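Local structure of HTH-type transcriptional regulator GadX (Escherichia coli, 3MKL) at residues 56-67 / 89-97. The protein activates about fifteen acid-resistance genes, including gadA, gadB and gadC, as a DNA-binding transcription factor, and can repress gadW under some conditions. Residues are numbered along the deposited sequence; the frame is centred on the assembly and turned at random. Where two conformers were deposited one is given.
Sequences TECRMQRALQLI and FIYVFRNYY
Met60, a selenomethionine in this crystal, plugs into helix 89-97 as a knob in the hole formed by Val92, Phe93, Tyr96 and Tyr97. Bends at chi2 (-57°) and chi3 fold its chain along the partner helix, bringing SE to 3.5 Å from Phe93 CA and turning CE toward Phe89 CE1. SE also makes oblique Met-aromatic contacts with the rings of Phe93 and Tyr96. Nearer the backbone, Met60 CB lies over one face of the Tyr96 ring in a CH-pi contact, 3.9 Å from its centroid, while CG meets Tyr96 CG.

Apolar packing continues on both sides of this knob. Thr56 CG2 reaches Val92 CG1 at 3.6 Å, and Glu57 lays its aliphatic CG against the edge of the Tyr96 ring near OH. Farther along, Ala63 CB meets the edge of the Phe89 ring, near its plane, 4.0 Å from Phe89 CE1, and Leu64 CD1 lies over one face of the Tyr97 ring, 3.4 Å from Tyr97 CZ. Pro101 of helix 101-107 packs against Ile67, Phe89 and Phe93 beyond that end.

The polar link is slight: Tyr97 OH stands 3.0 Å from Met60 O, at most a weak hydrogen bond, with Met60 O at the edge of the Tyr97 ring, near its plane.

The axes of 56-67 and 89-97 cross at -90°. This packing sets the long helix 51-67, which joins the two helix-turn-helix units of the AraC/XylS-type DNA-binding domain, against the last helix of the predicted second motif. Shape and aromatic contacts, much more than polar bonding, therefore probably fix how that motif sits on the linker.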
# COMPACT_ATOMS: atom_id res chain seq x y z
N THR A 56 0.32 -2.55 -2.00
CA THR A 56 -1.06 -2.20 -2.33
C THR A 56 -1.94 -2.24 -1.09
O THR A 56 -2.67 -1.31 -0.82
CB THR A 56 -1.62 -3.12 -3.46
OG1 THR A 56 -0.97 -2.78 -4.70
CG2 THR A 56 -3.11 -3.00 -3.60
N GLU A 57 -1.84 -3.31 -0.33
CA GLU A 57 -2.66 -3.50 0.85
C GLU A 57 -2.44 -2.39 1.89
O GLU A 57 -3.40 -1.84 2.43
CB GLU A 57 -2.42 -4.89 1.42
CG GLU A 57 -3.16 -5.96 0.59
CD GLU A 57 -2.44 -7.31 0.52
OE1 GLU A 57 -1.65 -7.66 1.43
OE2 GLU A 57 -2.70 -8.04 -0.45
N CYS A 58 -1.18 -2.06 2.13
CA CYS A 58 -0.80 -0.94 2.97
C CYS A 58 -1.41 0.36 2.44
O CYS A 58 -1.90 1.19 3.19
CB CYS A 58 0.72 -0.82 3.00
SG CYS A 58 1.56 -2.09 3.96
N ARG A 59 -1.38 0.54 1.13
CA ARG A 59 -1.89 1.77 0.58
C ARG A 59 -3.42 1.84 0.67
O ARG A 59 -3.96 2.92 0.93
CB ARG A 59 -1.39 1.97 -0.86
CG ARG A 59 0.07 2.32 -0.90
CD ARG A 59 0.65 2.35 -2.30
NE ARG A 59 1.92 3.05 -2.22
CZ ARG A 59 2.85 3.05 -3.15
NH1 ARG A 59 3.95 3.74 -2.95
NH2 ARG A 59 2.67 2.40 -4.29
N MSE A 60 -4.11 0.72 0.48
CA MSE A 60 -5.57 0.73 0.66
C MSE A 60 -5.95 1.00 2.10
O MSE A 60 -6.96 1.64 2.38
CB MSE A 60 -6.23 -0.55 0.16
CG MSE A 60 -6.08 -0.80 -1.32
SE MSE A 60 -6.76 0.64 -2.44
CE MSE A 60 -5.19 1.68 -2.82
N GLN A 61 -5.13 0.51 3.02
CA GLN A 61 -5.42 0.69 4.43
C GLN A 61 -5.28 2.16 4.82
O GLN A 61 -6.08 2.67 5.63
CB GLN A 61 -4.53 -0.23 5.28
CG GLN A 61 -4.98 -1.70 5.23
CD GLN A 61 -4.11 -2.65 6.05
OE1 GLN A 61 -2.90 -2.47 6.15
NE2 GLN A 61 -4.72 -3.67 6.63
N ARG A 62 -4.30 2.84 4.23
CA ARG A 62 -4.07 4.27 4.48
C ARG A 62 -5.15 5.11 3.81
O ARG A 62 -5.58 6.13 4.37
CB ARG A 62 -2.69 4.70 3.99
CG ARG A 62 -2.29 6.12 4.38
CD ARG A 62 -2.11 6.29 5.89
NE ARG A 62 -1.32 5.21 6.48
CZ ARG A 62 -0.04 5.31 6.87
NH1 ARG A 62 0.60 6.46 6.75
NH2 ARG A 62 0.58 4.26 7.39
N ALA A 63 -5.59 4.67 2.63
CA ALA A 63 -6.65 5.36 1.89
C ALA A 63 -7.93 5.51 2.70
O ALA A 63 -8.61 6.52 2.57
CB ALA A 63 -6.92 4.68 0.57
N LEU A 64 -8.27 4.50 3.51
CA LEU A 64 -9.44 4.58 4.40
C LEU A 64 -9.36 5.72 5.41
O LEU A 64 -10.37 6.34 5.72
CB LEU A 64 -9.68 3.26 5.14
CG LEU A 64 -10.92 2.50 4.67
CD1 LEU A 64 -10.98 2.46 3.16
CD2 LEU A 64 -10.99 1.11 5.29
N GLN A 65 -8.16 5.99 5.90
CA GLN A 65 -7.93 7.02 6.91
C GLN A 65 -8.04 8.44 6.34
O GLN A 65 -8.44 9.36 7.04
CB GLN A 65 -6.56 6.83 7.57
CG GLN A 65 -6.33 5.45 8.15
CD GLN A 65 -5.05 5.34 8.96
OE1 GLN A 65 -4.00 5.88 8.59
NE2 GLN A 65 -5.14 4.62 10.08
N LEU A 66 -7.69 8.61 5.07
CA LEU A 66 -7.62 9.95 4.47
C LEU A 66 -8.91 10.37 3.75
O LEU A 66 -9.24 11.56 3.66
CB LEU A 66 -6.43 10.03 3.50
CG LEU A 66 -5.04 9.54 3.94
CD1 LEU A 66 -4.06 9.68 2.81
CD2 LEU A 66 -4.54 10.28 5.19
N ILE A 67 -9.63 9.38 3.26
CA ILE A 67 -10.82 9.64 2.48
C ILE A 67 -11.91 10.35 3.30
O ILE A 67 -12.74 11.05 2.73
CB ILE A 67 -11.31 8.33 1.80
CG1 ILE A 67 -12.14 8.63 0.57
CG2 ILE A 67 -11.96 7.38 2.82
CD1 ILE A 67 -11.71 7.76 -0.57
N PHE A 89 -5.56 4.48 -9.12
CA PHE A 89 -5.95 4.43 -7.70
C PHE A 89 -7.43 4.04 -7.55
O PHE A 89 -7.74 3.15 -6.78
CB PHE A 89 -5.67 5.76 -6.99
CG PHE A 89 -6.37 5.89 -5.66
CD1 PHE A 89 -5.95 5.17 -4.55
CD2 PHE A 89 -7.45 6.76 -5.51
CE1 PHE A 89 -6.59 5.34 -3.32
CE2 PHE A 89 -8.08 6.93 -4.29
CZ PHE A 89 -7.66 6.21 -3.21
N ILE A 90 -8.32 4.72 -8.28
CA ILE A 90 -9.74 4.31 -8.25
C ILE A 90 -9.94 2.82 -8.56
O ILE A 90 -10.68 2.13 -7.85
CB ILE A 90 -10.64 5.21 -9.20
CG1 ILE A 90 -10.71 6.67 -8.68
CG2 ILE A 90 -12.04 4.59 -9.35
CD1 ILE A 90 -11.27 7.66 -9.72
N TYR A 91 -9.27 2.33 -9.60
CA TYR A 91 -9.36 0.92 -10.01
C TYR A 91 -8.96 -0.05 -8.87
O TYR A 91 -9.61 -1.07 -8.63
CB TYR A 91 -8.50 0.67 -11.25
CG TYR A 91 -8.00 -0.75 -11.34
CD1 TYR A 91 -8.81 -1.77 -11.88
CD2 TYR A 91 -6.71 -1.10 -10.92
CE1 TYR A 91 -8.36 -3.10 -11.97
CE2 TYR A 91 -6.25 -2.43 -11.02
CZ TYR A 91 -7.09 -3.41 -11.53
OH TYR A 91 -6.67 -4.69 -11.62
N VAL A 92 -7.86 0.26 -8.19
CA VAL A 92 -7.34 -0.64 -7.18
C VAL A 92 -8.18 -0.56 -5.90
O VAL A 92 -8.34 -1.58 -5.20
CB VAL A 92 -5.86 -0.32 -6.90
CG1 VAL A 92 -5.35 -1.16 -5.77
CG2 VAL A 92 -5.04 -0.64 -8.15
N PHE A 93 -8.70 0.63 -5.61
CA PHE A 93 -9.62 0.81 -4.46
C PHE A 93 -10.93 0.08 -4.67
O PHE A 93 -11.38 -0.67 -3.81
CB PHE A 93 -9.86 2.29 -4.20
CG PHE A 93 -10.67 2.59 -2.95
CD1 PHE A 93 -10.04 3.06 -1.80
CD2 PHE A 93 -12.05 2.48 -2.96
CE1 PHE A 93 -10.78 3.39 -0.67
CE2 PHE A 93 -12.81 2.82 -1.83
CZ PHE A 93 -12.17 3.27 -0.68
N ARG A 94 -11.53 0.26 -5.85
CA ARG A 94 -12.75 -0.48 -6.18
C ARG A 94 -12.57 -2.01 -6.11
O ARG A 94 -13.47 -2.69 -5.65
CB ARG A 94 -13.34 -0.03 -7.51
CG ARG A 94 -14.63 -0.75 -7.84
CD ARG A 94 -15.48 -0.07 -8.90
NE ARG A 94 -14.88 -0.21 -10.22
CZ ARG A 94 -14.32 0.78 -10.90
NH1 ARG A 94 -14.30 2.03 -10.43
NH2 ARG A 94 -13.78 0.53 -12.08
N ASN A 95 -11.42 -2.53 -6.57
CA ASN A 95 -11.12 -3.95 -6.46
C ASN A 95 -11.04 -4.38 -5.01
O ASN A 95 -11.57 -5.42 -4.64
CB ASN A 95 -9.80 -4.31 -7.15
CG ASN A 95 -9.97 -4.65 -8.61
OD1 ASN A 95 -11.09 -4.62 -9.15
ND2 ASN A 95 -8.87 -5.00 -9.27
N TYR A 96 -10.36 -3.57 -4.20
CA TYR A 96 -10.14 -3.88 -2.80
C TYR A 96 -11.39 -3.75 -1.92
O TYR A 96 -11.56 -4.51 -0.98
CB TYR A 96 -9.02 -2.99 -2.25
CG TYR A 96 -8.29 -3.59 -1.06
CD1 TYR A 96 -7.16 -4.38 -1.24
CD2 TYR A 96 -8.74 -3.37 0.26
CE1 TYR A 96 -6.49 -4.94 -0.15
CE2 TYR A 96 -8.05 -3.92 1.35
CZ TYR A 96 -6.93 -4.70 1.12
OH TYR A 96 -6.25 -5.25 2.16
N TYR A 97 -12.26 -2.79 -2.22
CA TYR A 97 -13.38 -2.45 -1.30
C TYR A 97 -14.79 -2.66 -1.88
O TYR A 97 -15.78 -2.68 -1.14
CB TYR A 97 -13.21 -1.01 -0.77
CG TYR A 97 -12.06 -0.85 0.19
CD1 TYR A 97 -10.99 0.03 -0.08
CD2 TYR A 97 -12.02 -1.58 1.38
CE1 TYR A 97 -9.94 0.18 0.86
CE2 TYR A 97 -10.98 -1.44 2.29
CZ TYR A 97 -9.95 -0.58 2.03
OH TYR A 97 -8.94 -0.49 2.98